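Side-chain contacts in SidF, inhibitor of growth family, member 3 (PDB 4FYE), which is a Legionella phosphoinositide phosphatase that probably removes the 3-phosphate from polyphosphorylated phosphoinositides: residues A[70-73]-A[74-78]; A[119-122]-A[123-126]; A[138-141]-A[142-145]; A[730-733]-A[734-737]. The protein carries 1 engineered substitution. All coordinates share one frame; numbering follows the deposited sequence.

Interaction 1: A[70-73]-A[74-78]; sequences DVIQ and EANNY
V71 O takes the amide of A75 (O to N 2.8 Å), and three more bonds of the same i to i+4 kind, from E74 N to D70 O, N76 N to I72 O and N77 N to Q73 O, build the first turns of helix 71-92. D70 is the N-cap: its OD1 turns back to Q73 N, a long, weak bond of 3.5 Å though fairly straight, 164° at the hydrogen. Y34 OH bonds to D70 N from outside.

Q73 and N76, three residues apart, share a water. It donates to Q73 OE1 at 2.9 Å and accepts from N76 ND2 at 3.0 Å. The fold of the Q73 chain at chi2 (-63°) carries its amide round to this water; OE1 also accepts from Y34 N, giving that oxygen two donors. E74 lays its CG against D70 O at 3.4 Å, while its carboxylate reaches beyond the turn, OE2 bonding with both S715 OG and Y34 OH. A75 and N77 lie alongside backbone oxygens of the preceding turn, as along any helix, with A75 CB 3.2 Å from V71 O and N77 CG 3.4 Å from Q73 O.

Three helices surround this start: V71 packs on F141 and L145 of helix 136-163, A75 and N76 meet I116 and K113 of helix 98-119, and E74 lies against F733, V736 and F739 of helix 733-741.

Interaction 2: A[119-122]-A[123-126]; sequences TIPS and DKAK
The flat carbonyl group of P121 receives K124 N on one face: the nitrogen approaches P121 O at 3.1 Å from above the carbonyl plane, 55° out of it, and the bond is bent, 138° at the hydrogen. The puckered ring of P121 meets the same residue through one corner. Its CG, tipped by the pucker to the side of the carbonyl carbon, lies 3.9 Å from K124 CD, and the lysine chain runs obliquely across it. A125 N makes a second, weaker link to S122 O, 3.2 Å away. Both are i to i+3 bonds, so the chain bends in two overlapping turns just after helix 98-119, where I120 is the first residue to leave helical angles.

Inside the bend sits A125. Its CB is 3.3 Å from S122 O and 4.0 Å from I120 CG2, the methyl branch that I120 sets trans to its own amide nitrogen. K126 CG passes S122 O at 4.0 Å. I120, P121 and K124 all press on Q144 of helix 136-163, and I120 also on V148.

Chemically, there are two backbone bonds of modest geometry within the bend and a little hydrocarbon contact; A125 also bonds through its backbone to V71 of helix 71-92. K124 contributes its methylene chain to the turn and sends its ammonium away to D140 OD2, a long and weak ion pair. Charge therefore probably adds less to the shape of this bend than the backbone bonds and the single apolar contact of I120 with A125.

Interaction 3: A[138-141]-A[142-145]; sequences NKDF and LEQL
F141 brings its ring against L145, one helical turn further along: CE2 and CZ both lie 3.6 Å from L145 CD1, the leucine meeting the ring at a slant. The ring gets there because chi1 (167°) puts CG trans to the F141 amide nitrogen; the same turn brings CD2 to 3.4 Å from L142 N. L145 N bonds to F141 O at 2.9 Å.

On the polar flank D140 and E143 lie side by side and point the same way. D140 OD1 and E143 OE2 are 4.2 Å apart with the carboxylate planes nearly perpendicular, 89°, a like-charge approach that nearby K124 may partly offset. Q144 CG comes within 3.1 Å of D140 O, and L142 CG lies 3.5 Å from the backbone O of N138.

The F141 ring also touches A127 of the loop leading into this helix, and L145 and L142 reach K735 of helix 733-741, while K139 and E143 are exposed. Buried apolar residues spaced i to i+4, with charged ones elsewhere round the turn, are the pattern of an amphipathic helix packed among other helices.

Interaction 4: A[730-733]-A[734-737]; sequences NGLF and GKVA
G731 and G734 are joined by a backbone turn that leads the loop after helix 701-712 into helix 733-741, in a largely buried place. G734 N bonds to G731 O at 2.7 Å, coming from above the carbonyl plane, 36° out of it. G731 has a positive phi of 82°, a shape that favours glycine, and G734, with no side chain, fits close against the same oxygen.

Just before this, N730 bends its amide over the chain: OD1 accepts from L732 N at 3.1 Å, and ND2 bonds to S131 O, with a weak second bond to D128 O. L732 CD2 then touches K735 CG at 3.9 Å. K735 N makes a weak bond to L732 O, 3.2 Å long, and the lysine leads its ammonium away from the turn. A737 N to F733 O, 3.0 Å, is an i to i+4 bond, and V736 CB rests 3.6 Å from F733 O.

F733 packs on P69, S715 and A705, and A737 meets H708 of helix 701-712. The loop thus enters the helix in steps: an Asx turn at N730 leads into i to i+3 bonds and then into the i to i+4 bonding of helix 733-741.

How the interactions relate
The four contacts form one patch on the same side of the chain's centre, with V71 of interaction 1 joining two of the others. V71 N lies 3.0 Å from A125 O of interaction 2, a probable hydrogen bond, while its side chain packs on interaction 3. Interactions 2 and 3 are closest, their centres about 9 Å apart, and A125 O comes within 3.3 Å of F141 CD1. Interaction 4 closes the patch from the far end of the sequence: besides meeting E74 of interaction 1, it reaches interaction 3, with K735 CB 3.8 Å from L145 CD1 and K735 CG 4.0 Å from L142 CD2. Only interactions 2 and 4 do not touch, with nearest atoms about 7 Å apart.

Interaction 1: A[70-73]-A[74-78]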
ATOM      1  N   ASP A  70      17.527  14.439  10.581  1.00 44.43           N
ATOM      2  CA  ASP A  70      18.437  14.996  11.545  1.00 41.73           C
ATOM      3  C   ASP A  70      19.106  13.837  12.302  1.00 40.91           C
ATOM      4  O   ASP A  70      18.393  13.099  12.997  1.00 42.28           O
ATOM      5  CB  ASP A  70      17.623  15.870  12.495  1.00 42.42           C
ATOM      6  CG  ASP A  70      18.505  16.495  13.611  1.00 49.66           C
ATOM      7  OD1 ASP A  70      19.497  15.848  14.044  1.00 46.64           O
ATOM      8  OD2 ASP A  70      18.208  17.618  14.066  1.00 54.04           O
ATOM      9  N   VAL A  71      20.426  13.651  12.201  1.00 41.10           N
ATOM     10  CA  VAL A  71      21.007  12.397  12.773  1.00 46.74           C
ATOM     11  C   VAL A  71      20.987  12.282  14.299  1.00 43.01           C
ATOM     12  O   VAL A  71      20.815  11.202  14.865  1.00 41.05           O
ATOM     13  CB  VAL A  71      22.392  11.991  12.236  1.00 51.97           C
ATOM     14  CG1 VAL A  71      22.309  11.685  10.765  1.00 58.53           C
ATOM     15  CG2 VAL A  71      23.426  13.046  12.479  1.00 52.19           C
ATOM     16  N   ILE A  72      21.098  13.401  14.973  1.00 43.10           N
ATOM     17  CA  ILE A  72      20.796  13.383  16.419  1.00 44.66           C
ATOM     18  C   ILE A  72      19.428  12.809  16.804  1.00 41.71           C
ATOM     19  O   ILE A  72      19.352  11.915  17.654  1.00 41.34           O
ATOM     20  CB  ILE A  72      20.999  14.742  17.058  1.00 45.32           C
ATOM     21  CG1 ILE A  72      22.452  15.140  16.798  1.00 45.16           C
ATOM     22  CG2 ILE A  72      20.774  14.644  18.593  1.00 41.70           C
ATOM     23  CD1 ILE A  72      22.739  16.567  17.267  1.00 45.52           C
ATOM     24  N   GLN A  73      18.375  13.309  16.165  1.00 42.44           N
ATOM     25  CA  GLN A  73      17.034  12.823  16.414  1.00 44.59           C
ATOM     26  C   GLN A  73      16.903  11.351  16.084  1.00 43.24           C
ATOM     27  O   GLN A  73      16.323  10.631  16.868  1.00 49.76           O
ATOM     28  CB  GLN A  73      15.963  13.634  15.687  1.00 44.03           C
ATOM     29  CG  GLN A  73      15.972  15.098  16.056  1.00 46.32           C
ATOM     30  CD  GLN A  73      15.666  15.291  17.514  1.00 51.42           C
ATOM     31  OE1 GLN A  73      14.646  14.777  18.009  1.00 57.92           O
ATOM     32  NE2 GLN A  73      16.556  15.990  18.230  1.00 49.22           N
ATOM     33  N   GLU A  74      17.466  10.904  14.970  1.00 40.64           N
ATOM     34  CA  GLU A  74      17.323   9.510  14.569  1.00 43.63           C
ATOM     35  C   GLU A  74      18.101   8.624  15.537  1.00 44.20           C
ATOM     36  O   GLU A  74      17.672   7.534  15.868  1.00 45.66           O
ATOM     37  CB  GLU A  74      17.849   9.285  13.136  1.00 41.75           C
ATOM     38  CG  GLU A  74      17.097  10.099  12.070  1.00 45.44           C
ATOM     39  CD  GLU A  74      15.622   9.678  11.901  1.00 47.20           C
ATOM     40  OE1 GLU A  74      15.202   8.576  12.327  1.00 46.11           O
ATOM     41  OE2 GLU A  74      14.857  10.474  11.347  1.00 46.19           O
ATOM     42  N   ALA A  75      19.272   9.084  15.931  1.00 42.46           N
ATOM     43  CA  ALA A  75      20.029   8.428  16.986  1.00 45.07           C
ATOM     44  C   ALA A  75      19.223   8.284  18.272  1.00 44.77           C
ATOM     45  O   ALA A  75      19.198   7.200  18.845  1.00 44.05           O
ATOM     46  CB  ALA A  75      21.300   9.169  17.253  1.00 40.08           C
ATOM     47  N   ASN A  76      18.548   9.355  18.714  1.00 46.34           N
ATOM     48  CA  ASN A  76      17.657   9.250  19.877  1.00 44.65           C
ATOM     49  C   ASN A  76      16.539   8.255  19.671  1.00 47.19           C
ATOM     50  O   ASN A  76      16.290   7.474  20.567  1.00 50.83           O
ATOM     51  CB  ASN A  76      17.037  10.566  20.256  1.00 47.37           C
ATOM     52  CG  ASN A  76      18.030  11.547  20.858  1.00 51.75           C
ATOM     53  OD1 ASN A  76      19.183  11.250  21.072  1.00 54.07           O
ATOM     54  ND2 ASN A  76      17.578  12.747  21.058  1.00 51.38           N
ATOM     55  N   ASN A  77      15.880   8.266  18.507  1.00 42.70           N
ATOM     56  CA  ASN A  77      14.837   7.288  18.184  1.00 45.83           C
ATOM     57  C   ASN A  77      15.348   5.850  18.245  1.00 46.66           C
ATOM     58  O   ASN A  77      14.779   4.979  18.879  1.00 52.46           O
ATOM     59  CB  ASN A  77      14.276   7.545  16.786  1.00 44.04           C
ATOM     60  CG  ASN A  77      13.485   8.814  16.736  1.00 47.99           C
ATOM     61  OD1 ASN A  77      13.094   9.334  17.778  1.00 53.78           O
ATOM     62  ND2 ASN A  77      13.261   9.340  15.534  1.00 45.41           N
ATOM     63  N   TYR A  78      16.437   5.625  17.562  1.00 45.57           N
ATOM     64  CA  TYR A  78      17.118   4.369  17.643  1.00 45.57           C
ATOM     65  C   TYR A  78      17.449   3.989  19.022  1.00 45.39           C
ATOM     66  O   TYR A  78      17.153   2.890  19.357  1.00 50.04           O
ATOM     67  CB  TYR A  78      18.405   4.372  16.836  1.00 43.80           C
ATOM     68  CG  TYR A  78      18.985   2.992  16.787  1.00 47.02           C
ATOM     69  CD1 TYR A  78      18.583   2.096  15.830  1.00 42.47           C
ATOM     70  CD2 TYR A  78      19.920   2.572  17.725  1.00 46.14           C
ATOM     71  CE1 TYR A  78      19.134   0.832  15.776  1.00 42.86           C
ATOM     72  CE2 TYR A  78      20.468   1.333  17.659  1.00 44.48           C
ATOM     73  CZ  TYR A  78      20.045   0.473  16.680  1.00 47.44           C
ATOM     74  OH  TYR A  78      20.579  -0.773  16.601  1.00 53.48           O
TER
HETATM   75  O   HOH W   1      14.715  13.005  20.258  1.00 44.62           O

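Interaction 2: A[119-122]-A[123-126]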
ATOM      1  N   THR A 119      29.537  15.411  20.427  1.00 61.56           N
ATOM      2  CA  THR A 119      30.450  15.182  19.261  1.00 62.16           C
ATOM      3  C   THR A 119      29.876  15.574  17.906  1.00 62.09           C
ATOM      4  O   THR A 119      30.629  15.776  16.928  1.00 62.30           O
ATOM      5  CB  THR A 119      30.883  13.705  19.122  1.00 67.40           C
ATOM      6  OG1 THR A 119      31.612  13.333  20.289  1.00 77.27           O
ATOM      7  CG2 THR A 119      31.820  13.496  17.908  1.00 67.39           C
ATOM      8  N   ILE A 120      28.553  15.634  17.829  1.00 56.94           N
ATOM      9  CA  ILE A 120      27.901  16.012  16.595  1.00 56.09           C
ATOM     10  C   ILE A 120      27.397  17.448  16.745  1.00 54.66           C
ATOM     11  O   ILE A 120      26.467  17.696  17.539  1.00 53.30           O
ATOM     12  CB  ILE A 120      26.738  15.065  16.228  1.00 56.17           C
ATOM     13  CG1 ILE A 120      27.147  13.574  16.349  1.00 53.26           C
ATOM     14  CG2 ILE A 120      26.256  15.352  14.817  1.00 50.32           C
ATOM     15  CD1 ILE A 120      28.460  13.207  15.659  1.00 52.60           C
ATOM     16  N   PRO A 121      28.015  18.397  16.002  1.00 54.80           N
ATOM     17  CA  PRO A 121      27.459  19.781  16.034  1.00 56.34           C
ATOM     18  C   PRO A 121      26.119  19.822  15.362  1.00 51.83           C
ATOM     19  O   PRO A 121      25.938  19.181  14.338  1.00 53.25           O
ATOM     20  CB  PRO A 121      28.499  20.636  15.284  1.00 52.92           C
ATOM     21  CG  PRO A 121      29.380  19.641  14.536  1.00 58.34           C
ATOM     22  CD  PRO A 121      29.340  18.347  15.330  1.00 55.78           C
ATOM     23  N   SER A 122      25.195  20.547  15.980  1.00 57.38           N
ATOM     24  CA  SER A 122      23.808  20.647  15.600  1.00 58.76           C
ATOM     25  C   SER A 122      23.567  20.988  14.148  1.00 59.60           C
ATOM     26  O   SER A 122      22.683  20.421  13.516  1.00 63.72           O
ATOM     27  CB  SER A 122      23.148  21.691  16.468  1.00 66.33           C
ATOM     28  OG  SER A 122      22.607  21.017  17.577  1.00 78.37           O
ATOM     29  N   ASP A 123      24.391  21.870  13.623  1.00 62.00           N
ATOM     30  CA  ASP A 123      24.180  22.384  12.299  1.00 71.69           C
ATOM     31  C   ASP A 123      24.835  21.530  11.237  1.00 73.36           C
ATOM     32  O   ASP A 123      24.515  21.694  10.064  1.00 88.17           O
ATOM     33  CB  ASP A 123      24.624  23.846  12.199  1.00 84.68           C
ATOM     34  CG  ASP A 123      23.497  24.818  12.596  1.00100.33           C
ATOM     35  OD1 ASP A 123      22.297  24.516  12.326  1.00107.43           O
ATOM     36  OD2 ASP A 123      23.805  25.872  13.189  1.00102.02           O
ATOM     37  N   LYS A 124      25.705  20.591  11.604  1.00 54.70           N
ATOM     38  CA  LYS A 124      26.087  19.641  10.592  1.00 47.75           C
ATOM     39  C   LYS A 124      25.194  18.402  10.690  1.00 49.34           C
ATOM     40  O   LYS A 124      25.299  17.493   9.887  1.00 50.71           O
ATOM     41  CB  LYS A 124      27.540  19.267  10.653  1.00 50.06           C
ATOM     42  CG  LYS A 124      28.567  20.399  10.546  1.00 54.00           C
ATOM     43  CD  LYS A 124      29.948  19.747  10.722  1.00 60.16           C
ATOM     44  CE  LYS A 124      31.121  20.725  10.784  1.00 67.46           C
ATOM     45  NZ  LYS A 124      31.169  21.545   9.542  1.00 73.78           N
ATOM     46  N   ALA A 125      24.293  18.360  11.656  1.00 52.22           N
ATOM     47  CA  ALA A 125      23.502  17.151  11.884  1.00 48.03           C
ATOM     48  C   ALA A 125      22.353  17.031  10.919  1.00 44.73           C
ATOM     49  O   ALA A 125      21.741  16.000  10.837  1.00 47.65           O
ATOM     50  CB  ALA A 125      22.965  17.147  13.308  1.00 50.28           C
ATOM     51  N   LYS A 126      22.022  18.084  10.203  1.00 48.76           N
ATOM     52  CA  LYS A 126      20.756  18.066   9.441  1.00 48.73           C
ATOM     53  C   LYS A 126      21.039  17.915   7.974  1.00 43.68           C
ATOM     54  O   LYS A 126      21.999  18.475   7.469  1.00 44.93           O
ATOM     55  CB  LYS A 126      19.879  19.313   9.693  1.00 50.41           C
ATOM     56  CG  LYS A 126      19.578  19.593  11.169  1.00 61.03           C
ATOM     57  CD  LYS A 126      18.504  20.688  11.310  1.00 69.24           C
ATOM     58  CE  LYS A 126      18.964  21.782  12.269  1.00 78.68           C
ATOM     59  NZ  LYS A 126      18.264  23.103  12.121  1.00 82.31           N
TER

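Interaction 3: A[138-141]-A[142-145]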
ATOM      1  N   ASN A 138      25.508  18.665   2.852  1.00 37.45           N
ATOM      2  CA  ASN A 138      25.127  17.247   2.912  1.00 39.22           C
ATOM      3  C   ASN A 138      26.331  16.279   3.127  1.00 40.83           C
ATOM      4  O   ASN A 138      26.199  15.247   3.727  1.00 40.51           O
ATOM      5  CB  ASN A 138      24.247  16.855   1.715  1.00 37.77           C
ATOM      6  CG  ASN A 138      22.802  17.437   1.786  1.00 39.57           C
ATOM      7  OD1 ASN A 138      22.192  17.759   0.766  1.00 38.10           O
ATOM      8  ND2 ASN A 138      22.198  17.354   2.943  1.00 36.45           N
ATOM      9  N   LYS A 139      27.512  16.663   2.689  1.00 45.30           N
ATOM     10  CA  LYS A 139      28.720  15.891   2.880  1.00 47.25           C
ATOM     11  C   LYS A 139      29.076  15.867   4.345  1.00 47.21           C
ATOM     12  O   LYS A 139      29.523  14.822   4.885  1.00 44.54           O
ATOM     13  CB  LYS A 139      29.893  16.544   2.131  1.00 54.92           C
ATOM     14  CG  LYS A 139      30.024  16.033   0.691  1.00 63.27           C
ATOM     15  CD  LYS A 139      31.463  16.160   0.207  1.00 66.45           C
ATOM     16  CE  LYS A 139      31.632  17.234  -0.832  1.00 75.34           C
ATOM     17  NZ  LYS A 139      32.991  17.855  -0.746  1.00 95.88           N
ATOM     18  N   ASP A 140      28.860  17.007   4.990  1.00 44.17           N
ATOM     19  CA  ASP A 140      28.983  17.075   6.440  1.00 43.96           C
ATOM     20  C   ASP A 140      27.954  16.224   7.178  1.00 45.61           C
ATOM     21  O   ASP A 140      28.305  15.461   8.109  1.00 47.57           O
ATOM     22  CB  ASP A 140      28.905  18.523   6.880  1.00 48.21           C
ATOM     23  CG  ASP A 140      30.169  19.283   6.538  1.00 58.31           C
ATOM     24  OD1 ASP A 140      31.210  18.605   6.301  1.00 60.92           O
ATOM     25  OD2 ASP A 140      30.130  20.543   6.507  1.00 63.59           O
ATOM     26  N   PHE A 141      26.691  16.336   6.749  1.00 41.65           N
ATOM     27  CA  PHE A 141      25.670  15.469   7.257  1.00 42.39           C
ATOM     28  C   PHE A 141      26.106  14.031   7.122  1.00 44.59           C
ATOM     29  O   PHE A 141      26.042  13.312   8.139  1.00 43.72           O
ATOM     30  CB  PHE A 141      24.348  15.684   6.545  1.00 39.47           C
ATOM     31  CG  PHE A 141      23.328  14.618   6.806  1.00 33.58           C
ATOM     32  CD1 PHE A 141      22.477  14.716   7.885  1.00 36.14           C
ATOM     33  CD2 PHE A 141      23.170  13.569   5.942  1.00 35.62           C
ATOM     34  CE1 PHE A 141      21.475  13.765   8.105  1.00 35.43           C
ATOM     35  CE2 PHE A 141      22.186  12.591   6.155  1.00 35.44           C
ATOM     36  CZ  PHE A 141      21.344  12.685   7.230  1.00 35.48           C
ATOM     37  N   LEU A 142      26.547  13.606   5.911  1.00 44.73           N
ATOM     38  CA  LEU A 142      27.057  12.207   5.732  1.00 42.80           C
ATOM     39  C   LEU A 142      28.169  11.863   6.691  1.00 44.59           C
ATOM     40  O   LEU A 142      28.172  10.736   7.248  1.00 45.26           O
ATOM     41  CB  LEU A 142      27.498  11.858   4.308  1.00 38.34           C
ATOM     42  CG  LEU A 142      26.223  11.789   3.485  1.00 40.16           C
ATOM     43  CD1 LEU A 142      26.439  12.010   1.989  1.00 39.98           C
ATOM     44  CD2 LEU A 142      25.564  10.479   3.721  1.00 38.08           C
ATOM     45  N   GLU A 143      29.079  12.822   6.955  1.00 41.92           N
ATOM     46  CA  GLU A 143      30.171  12.479   7.846  1.00 47.13           C
ATOM     47  C   GLU A 143      29.663  12.289   9.230  1.00 46.85           C
ATOM     48  O   GLU A 143      30.212  11.510   9.951  1.00 52.80           O
ATOM     49  CB  GLU A 143      31.265  13.529   7.927  1.00 53.17           C
ATOM     50  CG  GLU A 143      32.185  13.502   6.736  1.00 66.76           C
ATOM     51  CD  GLU A 143      33.236  14.609   6.760  1.00 80.66           C
ATOM     52  OE1 GLU A 143      33.785  14.898   7.862  1.00 86.23           O
ATOM     53  OE2 GLU A 143      33.504  15.173   5.663  1.00 84.75           O
ATOM     54  N   GLN A 144      28.652  13.056   9.624  1.00 44.69           N
ATOM     55  CA  GLN A 144      28.205  12.982  10.982  1.00 45.78           C
ATOM     56  C   GLN A 144      27.490  11.647  11.123  1.00 47.67           C
ATOM     57  O   GLN A 144      27.723  10.862  12.044  1.00 50.42           O
ATOM     58  CB  GLN A 144      27.287  14.164  11.307  1.00 44.19           C
ATOM     59  CG  GLN A 144      27.948  15.526  11.222  1.00 48.73           C
ATOM     60  CD  GLN A 144      29.293  15.614  11.902  1.00 52.48           C
ATOM     61  OE1 GLN A 144      29.469  15.279  13.111  1.00 55.16           O
ATOM     62  NE2 GLN A 144      30.271  16.040  11.127  1.00 50.50           N
ATOM     63  N   LEU A 145      26.690  11.358  10.120  1.00 40.87           N
ATOM     64  CA  LEU A 145      25.985  10.156  10.085  1.00 40.93           C
ATOM     65  C   LEU A 145      26.876   8.946  10.214  1.00 43.63           C
ATOM     66  O   LEU A 145      26.493   8.069  10.949  1.00 44.19           O
ATOM     67  CB  LEU A 145      25.130  10.106   8.830  1.00 41.68           C
ATOM     68  CG  LEU A 145      24.078   9.027   8.689  1.00 44.14           C
ATOM     69  CD1 LEU A 145      22.885   9.448   7.842  1.00 42.26           C
ATOM     70  CD2 LEU A 145      24.811   7.857   8.048  1.00 45.55           C
TER

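Interaction 4: A[730-733]-A[734-737]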
ATOM      1  N   ASN A 730      16.582  13.648  -2.589  1.00 41.80           N
ATOM      2  CA  ASN A 730      17.805  13.114  -3.073  1.00 36.94           C
ATOM      3  C   ASN A 730      18.158  11.751  -2.385  1.00 40.02           C
ATOM      4  O   ASN A 730      19.307  11.326  -2.443  1.00 41.11           O
ATOM      5  CB  ASN A 730      18.869  14.135  -2.789  1.00 34.74           C
ATOM      6  CG  ASN A 730      19.086  14.423  -1.255  1.00 36.74           C
ATOM      7  OD1 ASN A 730      18.580  13.732  -0.386  1.00 37.29           O
ATOM      8  ND2 ASN A 730      19.901  15.430  -0.951  1.00 34.15           N
ATOM      9  N   GLY A 731      17.183  11.138  -1.696  1.00 36.08           N
ATOM     10  CA  GLY A 731      17.297   9.807  -1.104  1.00 31.06           C
ATOM     11  C   GLY A 731      17.987   9.759   0.249  1.00 35.90           C
ATOM     12  O   GLY A 731      18.148   8.686   0.807  1.00 40.20           O
ATOM     13  N   LEU A 732      18.405  10.889   0.826  1.00 34.20           N
ATOM     14  CA  LEU A 732      19.155  10.819   2.097  1.00 36.88           C
ATOM     15  C   LEU A 732      18.470  10.128   3.289  1.00 37.82           C
ATOM     16  O   LEU A 732      19.155   9.672   4.246  1.00 40.37           O
ATOM     17  CB  LEU A 732      19.674  12.200   2.519  1.00 38.27           C
ATOM     18  CG  LEU A 732      20.905  12.632   1.710  1.00 45.13           C
ATOM     19  CD1 LEU A 732      21.386  13.994   2.209  1.00 45.52           C
ATOM     20  CD2 LEU A 732      22.000  11.580   1.838  1.00 45.41           C
ATOM     21  N   PHE A 733      17.141  10.114   3.312  1.00 32.85           N
ATOM     22  CA  PHE A 733      16.438   9.267   4.260  1.00 33.22           C
ATOM     23  C   PHE A 733      16.856   7.801   4.160  1.00 37.26           C
ATOM     24  O   PHE A 733      16.770   7.089   5.170  1.00 38.54           O
ATOM     25  CB  PHE A 733      14.892   9.472   4.258  1.00 34.23           C
ATOM     26  CG  PHE A 733      14.427  10.497   5.287  1.00 35.81           C
ATOM     27  CD1 PHE A 733      14.768  10.354   6.619  1.00 35.49           C
ATOM     28  CD2 PHE A 733      13.655  11.590   4.918  1.00 40.46           C
ATOM     29  CE1 PHE A 733      14.352  11.268   7.585  1.00 43.88           C
ATOM     30  CE2 PHE A 733      13.220  12.512   5.880  1.00 42.68           C
ATOM     31  CZ  PHE A 733      13.577  12.355   7.219  1.00 40.65           C
ATOM     32  N   GLY A 734      17.355   7.358   2.989  1.00 32.43           N
ATOM     33  CA  GLY A 734      17.862   5.978   2.854  1.00 37.48           C
ATOM     34  C   GLY A 734      19.018   5.634   3.774  1.00 41.21           C
ATOM     35  O   GLY A 734      19.057   4.549   4.359  1.00 54.01           O
ATOM     36  N   LYS A 735      19.931   6.575   3.959  1.00 44.69           N
ATOM     37  CA  LYS A 735      21.100   6.405   4.843  1.00 48.32           C
ATOM     38  C   LYS A 735      20.701   6.336   6.299  1.00 47.71           C
ATOM     39  O   LYS A 735      21.329   5.658   7.062  1.00 58.22           O
ATOM     40  CB  LYS A 735      22.109   7.570   4.688  1.00 55.52           C
ATOM     41  CG  LYS A 735      22.460   7.990   3.281  1.00 56.17           C
ATOM     42  CD  LYS A 735      23.277   6.919   2.569  1.00 68.52           C
ATOM     43  CE  LYS A 735      23.172   7.121   1.044  1.00 76.46           C
ATOM     44  NZ  LYS A 735      23.601   5.907   0.269  1.00 74.39           N
ATOM     45  N   VAL A 736      19.654   7.030   6.695  1.00 45.56           N
ATOM     46  CA  VAL A 736      19.179   6.845   8.032  1.00 44.41           C
ATOM     47  C   VAL A 736      18.537   5.467   8.159  1.00 42.62           C
ATOM     48  O   VAL A 736      18.727   4.774   9.172  1.00 42.51           O
ATOM     49  CB  VAL A 736      18.139   7.912   8.363  1.00 45.30           C
ATOM     50  CG1 VAL A 736      17.470   7.553   9.666  1.00 48.81           C
ATOM     51  CG2 VAL A 736      18.838   9.229   8.538  1.00 45.59           C
ATOM     52  N   ALA A 737      17.745   5.084   7.162  1.00 35.38           N
ATOM     53  CA  ALA A 737      17.148   3.731   7.150  1.00 42.94           C
ATOM     54  C   ALA A 737      18.179   2.654   7.465  1.00 44.01           C
ATOM     55  O   ALA A 737      17.872   1.720   8.208  1.00 50.97           O
ATOM     56  CB  ALA A 737      16.465   3.390   5.820  1.00 39.33           C
TER